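Local coordinates for regulatory protein E2 (Bovine papillomavirus type 1, PDB 2JEX), which probably regulates viral transcription through DNA binding and takes part in initiating viral DNA replication by improving the specificity with which E1 binds DNA, at residues E6-A11 with N40-A45; N129-Y134 with T155-C160. The protein carries 1 engineered substitution. All blocks are in the same frame, centred on the assembly; numbering follows the deposited sequence.

Both contacts belong to the N-terminal transactivation domain of E2, in its two structurally different parts. Contact 1 comes first along the chain and joins helix 4-21 to helix 26-48, within the helical region that helix 62-83 completes. Contact 2 follows in series and joins strands 128-140 and 157-161 of the large antiparallel sheet. Their centres lie 39 Å apart, on opposite sides of the centre of the chain, and their nearest atoms are about 22 Å apart, so they do not touch; the four segments lie on four different elements, two helices and two strands. The domain is thus elongated, with helix packing near one end and sheet packing toward the other, each locally apolar in character.

Contact 1 of 2, residues E6-A11 with N40-A45; sequences ERLHVA and NTLLYA
Two torsions bring Leu42 against both Arg7 and Leu8: with chi1 at -56° its CG lies beside its own backbone N, and with chi2 at 158° the two methyls spread toward different partners. Leu42 CD1 rests on the backbone of the facing helix, 3.6 Å from Leu8 N and 3.7 Å from Leu8 CA. Leu42 CD2 turns to the stem of Arg7, 3.7 Å from Arg7 CD. The arginine chain is extended through chi2 and then bends at chi3, which carries its guanidinium past the methyl; Leu42 CD2 lies at the edge of that group, near its plane, 3.8 Å from Arg7 NH1. The two side chains cross at about a right angle.

A second pair lies alongside. Leu8 CD1 meets Leu43 CD2 at 4.0 Å, these chains also crossing nearly perpendicularly, and Leu43 reaches on to Cys65 of helix 62-83, which ties the pair to the third helix. The axes of 6-11 and 40-45 approach to 10.0 Å and run roughly antiparallel, at 146° between their directions; Leu8 and Leu42 have the nearest CA atoms, 7.0 Å apart.

No hydrogen bond links the segments. Cohesion across them therefore rests on leucine methyls meeting backbone and aliphatic carbon, while Arg7 contributes its hydrocarbon stem at an exposed margin, where its charge is probably solvated.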
loop_
_atom_site.group_PDB
_atom_site.type_symbol
_atom_site.label_atom_id
_atom_site.label_comp_id
_atom_site.label_asym_id
_atom_site.label_seq_id
_atom_site.Cartn_x
_atom_site.Cartn_y
_atom_site.Cartn_z
ATOM N N GLU A 6 29.842 7.435 -3.585
ATOM C CA GLU A 6 29.487 7.215 -4.989
ATOM C C GLU A 6 28.323 6.241 -5.116
ATOM O O GLU A 6 27.477 6.388 -5.994
ATOM C CB GLU A 6 30.677 6.675 -5.784
ATOM C CG GLU A 6 31.955 7.491 -5.685
ATOM C CD GLU A 6 33.183 6.646 -5.984
ATOM O OE1 GLU A 6 33.168 5.432 -5.595
ATOM O OE2 GLU A 6 34.158 7.188 -6.609
ATOM N N ARG A 7 28.305 5.237 -4.241
ATOM C CA ARG A 7 27.247 4.232 -4.212
ATOM C C ARG A 7 25.922 4.897 -3.824
ATOM O O ARG A 7 24.866 4.572 -4.376
ATOM C CB ARG A 7 27.612 3.121 -3.225
ATOM C CG ARG A 7 26.833 1.825 -3.402
ATOM C CD ARG A 7 27.237 0.786 -2.362
ATOM N NE ARG A 7 28.590 0.266 -2.567
ATOM C CZ ARG A 7 29.641 0.534 -1.788
ATOM N NH1 ARG A 7 29.523 1.326 -0.723
ATOM N NH2 ARG A 7 30.817 0.002 -2.077
ATOM N N LEU A 8 26.005 5.838 -2.881
ATOM C CA LEU A 8 24.877 6.669 -2.476
ATOM C C LEU A 8 24.324 7.490 -3.638
ATOM O O LEU A 8 23.107 7.561 -3.823
ATOM C CB LEU A 8 25.282 7.593 -1.320
ATOM C CG LEU A 8 24.229 8.514 -0.688
ATOM C CD1 LEU A 8 23.065 7.728 -0.069
ATOM C CD2 LEU A 8 24.880 9.401 0.344
ATOM N N HIS A 9 25.219 8.105 -4.410
ATOM C CA HIS A 9 24.837 8.928 -5.557
ATOM C C HIS A 9 24.091 8.109 -6.605
ATOM O O HIS A 9 23.089 8.568 -7.156
ATOM C CB HIS A 9 26.062 9.606 -6.176
ATOM C CG HIS A 9 25.766 10.358 -7.441
ATOM N ND1 HIS A 9 25.231 11.630 -7.446
ATOM C CD2 HIS A 9 25.930 10.014 -8.741
ATOM C CE1 HIS A 9 25.076 12.036 -8.693
ATOM N NE2 HIS A 9 25.492 11.074 -9.499
ATOM N N VAL A 10 24.586 6.900 -6.867
ATOM C CA VAL A 10 23.974 5.991 -7.842
ATOM C C VAL A 10 22.586 5.521 -7.384
ATOM O O VAL A 10 21.646 5.485 -8.182
ATOM C CB VAL A 10 24.898 4.775 -8.161
ATOM C CG1 VAL A 10 24.242 3.826 -9.159
ATOM C CG2 VAL A 10 26.245 5.251 -8.706
ATOM N N ALA A 11 22.467 5.183 -6.100
ATOM C CA ALA A 11 21.211 4.724 -5.515
ATOM C C ALA A 11 20.123 5.804 -5.516
ATOM O O ALA A 11 18.945 5.503 -5.746
ATOM C CB ALA A 11 21.439 4.203 -4.119
ATOM N N ASN A 40 19.249 3.885 2.087
ATOM C CA ASN A 40 18.988 3.952 3.508
ATOM C C ASN A 40 19.844 3.030 4.345
ATOM O O ASN A 40 20.037 3.286 5.532
ATOM C CB ASN A 40 17.503 3.759 3.785
ATOM C CG ASN A 40 16.694 4.903 3.265
ATOM O OD1 ASN A 40 16.649 5.969 3.875
ATOM N ND2 ASN A 40 16.085 4.714 2.107
ATOM N N THR A 41 20.364 1.970 3.728
ATOM C CA THR A 41 21.316 1.090 4.394
ATOM C C THR A 41 22.637 1.824 4.596
ATOM O O THR A 41 23.182 1.803 5.698
ATOM C CB THR A 41 21.542 -0.239 3.610
ATOM O OG1 THR A 41 20.298 -0.950 3.513
ATOM C CG2 THR A 41 22.564 -1.118 4.305
ATOM N N LEU A 42 23.130 2.475 3.538
ATOM C CA LEU A 42 24.403 3.193 3.589
ATOM C C LEU A 42 24.303 4.327 4.599
ATOM O O LEU A 42 25.197 4.521 5.420
ATOM C CB LEU A 42 24.788 3.759 2.214
ATOM C CG LEU A 42 24.895 2.849 0.982
ATOM C CD1 LEU A 42 24.742 3.699 -0.269
ATOM C CD2 LEU A 42 26.206 2.050 0.945
ATOM N N LEU A 43 23.186 5.042 4.536
ATOM C CA LEU A 43 22.906 6.168 5.413
ATOM C C LEU A 43 22.823 5.731 6.870
ATOM O O LEU A 43 23.327 6.425 7.760
ATOM C CB LEU A 43 21.605 6.867 4.978
ATOM C CG LEU A 43 21.597 7.701 3.693
ATOM C CD1 LEU A 43 20.201 8.252 3.454
ATOM C CD2 LEU A 43 22.622 8.840 3.738
ATOM N N TYR A 44 22.203 4.575 7.103
ATOM C CA TYR A 44 22.113 4.009 8.444
ATOM C C TYR A 44 23.491 3.604 8.944
ATOM O O TYR A 44 23.848 3.886 10.089
ATOM C CB TYR A 44 21.143 2.816 8.471
ATOM C CG TYR A 44 21.049 2.133 9.819
ATOM C CD1 TYR A 44 20.367 2.731 10.880
ATOM C CD2 TYR A 44 21.642 0.882 10.031
ATOM C CE1 TYR A 44 20.287 2.108 12.123
ATOM C CE2 TYR A 44 21.562 0.246 11.268
ATOM C CZ TYR A 44 20.888 0.868 12.310
ATOM O OH TYR A 44 20.805 0.248 13.536
ATOM N N ALA A 45 24.265 2.958 8.072
ATOM C CA ALA A 45 25.629 2.561 8.392
ATOM C C ALA A 45 26.520 3.781 8.686
ATOM O O ALA A 45 27.383 3.726 9.553
ATOM C CB ALA A 45 26.215 1.733 7.264
#

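Contact 2 of 2, residues N129-Y134 with T155-C160; sequences NWYTVY and TGLYYC
Apolar contacts between Leu157 and the pair Tyr131 and Val133 account for the direct meeting of these segments. Leu157 spreads its two methyls between them: Leu157 CD2 packs on Val133 CG2 at 3.6 Å, while Leu157 CD1 reaches Tyr131 CB at 4.2 Å. At Val133, chi1 of -177° sets CG1 anti to the backbone N and thereby places CG2 beside that N, the branch that meets the leucine. Leu157 CD1 lies obliquely to the Tyr131 ring, and its closest approach to that residue is to CB. Outside the two segments, Leu157 also packs on Phe173 of helix 173-180, and Tyr131 on Phe121.

Polar interactions run to other parts of the chain. The phenol Tyr131 OH is hydrogen-bonded to Glu176 OE2 on helix 173-180, which gives the polar end of this side chain a partner beside the apolar patch.

Backbone pairing runs to other parts of the chain too: on the side away from strand 145-152, Tyr131 bonds with Val117 and Val133 with Arg115 of strand 110-120, and Leu157 bonds with Tyr170. No hydrogen bond joins the two segments, as expected for strands 128-140 and 157-161, which flank strand 145-152. Yet Val133 CA and Leu157 CA are 7.8 Å apart, closer than next-but-one strands of a flat sheet would be. This side-chain packing across the intervening strand is consistent with the concave side of a strongly curved antiparallel sheet, here the sheet of the E2 transactivation domain.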
loop_
_atom_site.group_PDB
_atom_site.type_symbol
_atom_site.label_atom_id
_atom_site.label_comp_id
_atom_site.label_asym_id
_atom_site.label_seq_id
_atom_site.Cartn_x
_atom_site.Cartn_y
_atom_site.Cartn_z
ATOM N N ASN A 129 -18.936 10.341 4.543
ATOM C CA ASN A 129 -17.521 9.997 4.534
ATOM C C ASN A 129 -17.221 9.097 3.350
ATOM O O ASN A 129 -18.111 8.417 2.844
ATOM C CB ASN A 129 -17.100 9.321 5.837
ATOM C CG ASN A 129 -15.650 9.636 6.228
ATOM O OD1 ASN A 129 -15.110 9.025 7.141
ATOM N ND2 ASN A 129 -15.023 10.587 5.536
ATOM N N TRP A 130 -15.978 9.122 2.879
ATOM C CA TRP A 130 -15.618 8.341 1.709
ATOM C C TRP A 130 -14.372 7.485 1.906
ATOM O O TRP A 130 -13.484 7.837 2.666
ATOM C CB TRP A 130 -15.575 9.204 0.430
ATOM C CG TRP A 130 -14.841 10.519 0.518
ATOM C CD1 TRP A 130 -13.517 10.697 0.761
ATOM C CD2 TRP A 130 -15.391 11.836 0.319
ATOM N NE1 TRP A 130 -13.206 12.037 0.752
ATOM C CE2 TRP A 130 -14.339 12.757 0.486
ATOM C CE3 TRP A 130 -16.676 12.323 0.035
ATOM C CZ2 TRP A 130 -14.519 14.147 0.361
ATOM C CZ3 TRP A 130 -16.861 13.715 -0.084
ATOM C CH2 TRP A 130 -15.780 14.605 0.075
ATOM N N TYR A 131 -14.363 6.324 1.254
ATOM C CA TYR A 131 -13.339 5.287 1.436
ATOM C C TYR A 131 -12.853 4.809 0.075
ATOM O O TYR A 131 -13.656 4.545 -0.825
ATOM C CB TYR A 131 -13.913 4.104 2.234
ATOM C CG TYR A 131 -14.600 4.533 3.522
ATOM C CD1 TYR A 131 -15.917 4.989 3.518
ATOM C CD2 TYR A 131 -13.917 4.512 4.736
ATOM C CE1 TYR A 131 -16.533 5.417 4.690
ATOM C CE2 TYR A 131 -14.529 4.927 5.906
ATOM C CZ TYR A 131 -15.840 5.376 5.873
ATOM O OH TYR A 131 -16.444 5.784 7.034
ATOM N N THR A 132 -11.536 4.702 -0.078
ATOM C CA THR A 132 -10.935 4.202 -1.313
ATOM C C THR A 132 -10.809 2.690 -1.225
ATOM O O THR A 132 -10.167 2.167 -0.312
ATOM C CB THR A 132 -9.567 4.848 -1.571
ATOM O OG1 THR A 132 -9.727 6.269 -1.621
ATOM C CG2 THR A 132 -8.960 4.360 -2.894
ATOM N N VAL A 133 -11.458 2.001 -2.163
ATOM C CA VAL A 133 -11.448 0.539 -2.226
ATOM C C VAL A 133 -10.770 0.079 -3.517
ATOM O O VAL A 133 -10.934 0.695 -4.566
ATOM C CB VAL A 133 -12.881 -0.042 -2.107
ATOM C CG1 VAL A 133 -12.871 -1.573 -2.100
ATOM C CG2 VAL A 133 -13.532 0.462 -0.836
ATOM N N TYR A 134 -10.000 -1.000 -3.423
ATOM C CA TYR A 134 -9.263 -1.541 -4.567
ATOM C C TYR A 134 -9.892 -2.841 -5.050
ATOM O O TYR A 134 -10.130 -3.751 -4.258
ATOM C CB TYR A 134 -7.770 -1.703 -4.225
ATOM C CG TYR A 134 -7.092 -0.365 -4.007
ATOM C CD1 TYR A 134 -6.995 0.199 -2.731
ATOM C CD2 TYR A 134 -6.586 0.357 -5.082
ATOM C CE1 TYR A 134 -6.392 1.442 -2.530
ATOM C CE2 TYR A 134 -5.987 1.601 -4.893
ATOM C CZ TYR A 134 -5.901 2.140 -3.621
ATOM O OH TYR A 134 -5.308 3.375 -3.449
ATOM N N THR A 155 -22.333 -4.056 5.751
ATOM C CA THR A 155 -21.563 -4.367 6.947
ATOM C C THR A 155 -20.228 -3.594 6.972
ATOM O O THR A 155 -19.853 -3.017 7.996
ATOM C CB THR A 155 -21.356 -5.900 7.068
ATOM O OG1 THR A 155 -22.634 -6.550 7.116
ATOM C CG2 THR A 155 -20.578 -6.268 8.317
ATOM N N GLY A 156 -19.531 -3.569 5.842
ATOM C CA GLY A 156 -18.237 -2.929 5.770
ATOM C C GLY A 156 -17.499 -3.197 4.481
ATOM O O GLY A 156 -18.083 -3.593 3.469
ATOM N N LEU A 157 -16.200 -2.955 4.525
ATOM C CA LEU A 157 -15.310 -3.258 3.423
ATOM C C LEU A 157 -14.718 -4.631 3.690
ATOM O O LEU A 157 -14.419 -4.976 4.833
ATOM C CB LEU A 157 -14.231 -2.190 3.323
ATOM C CG LEU A 157 -14.674 -0.728 3.416
ATOM C CD1 LEU A 157 -13.457 0.181 3.658
ATOM C CD2 LEU A 157 -15.374 -0.313 2.164
ATOM N N TYR A 158 -14.577 -5.416 2.631
ATOM C CA TYR A 158 -14.292 -6.843 2.748
ATOM C C TYR A 158 -13.533 -7.305 1.516
ATOM O O TYR A 158 -13.580 -6.660 0.463
ATOM C CB TYR A 158 -15.606 -7.640 2.842
ATOM C CG TYR A 158 -16.409 -7.616 1.553
ATOM C CD1 TYR A 158 -16.106 -8.489 0.503
ATOM C CD2 TYR A 158 -17.455 -6.711 1.372
ATOM C CE1 TYR A 158 -16.814 -8.459 -0.685
ATOM C CE2 TYR A 158 -18.191 -6.683 0.178
ATOM C CZ TYR A 158 -17.859 -7.558 -0.842
ATOM O OH TYR A 158 -18.557 -7.551 -2.024
ATOM N N TYR A 159 -12.858 -8.440 1.651
ATOM C CA TYR A 159 -12.280 -9.138 0.508
ATOM C C TYR A 159 -12.714 -10.591 0.570
ATOM O O TYR A 159 -12.997 -11.108 1.652
ATOM C CB TYR A 159 -10.745 -9.017 0.494
ATOM C CG TYR A 159 -10.042 -9.661 1.677
ATOM C CD1 TYR A 159 -9.731 -8.915 2.817
ATOM C CD2 TYR A 159 -9.677 -11.008 1.652
ATOM C CE1 TYR A 159 -9.090 -9.489 3.905
ATOM C CE2 TYR A 159 -9.036 -11.596 2.738
ATOM C CZ TYR A 159 -8.742 -10.825 3.861
ATOM O OH TYR A 159 -8.105 -11.396 4.942
ATOM N N CYS A 160 -12.777 -11.245 -0.586
ATOM C CA CYS A 160 -13.094 -12.673 -0.628
ATOM C C CYS A 160 -12.005 -13.522 -1.278
ATOM O O CYS A 160 -11.335 -13.088 -2.221
ATOM C CB CYS A 160 -14.468 -12.945 -1.261
ATOM S SG CYS A 160 -15.103 -11.671 -2.374
#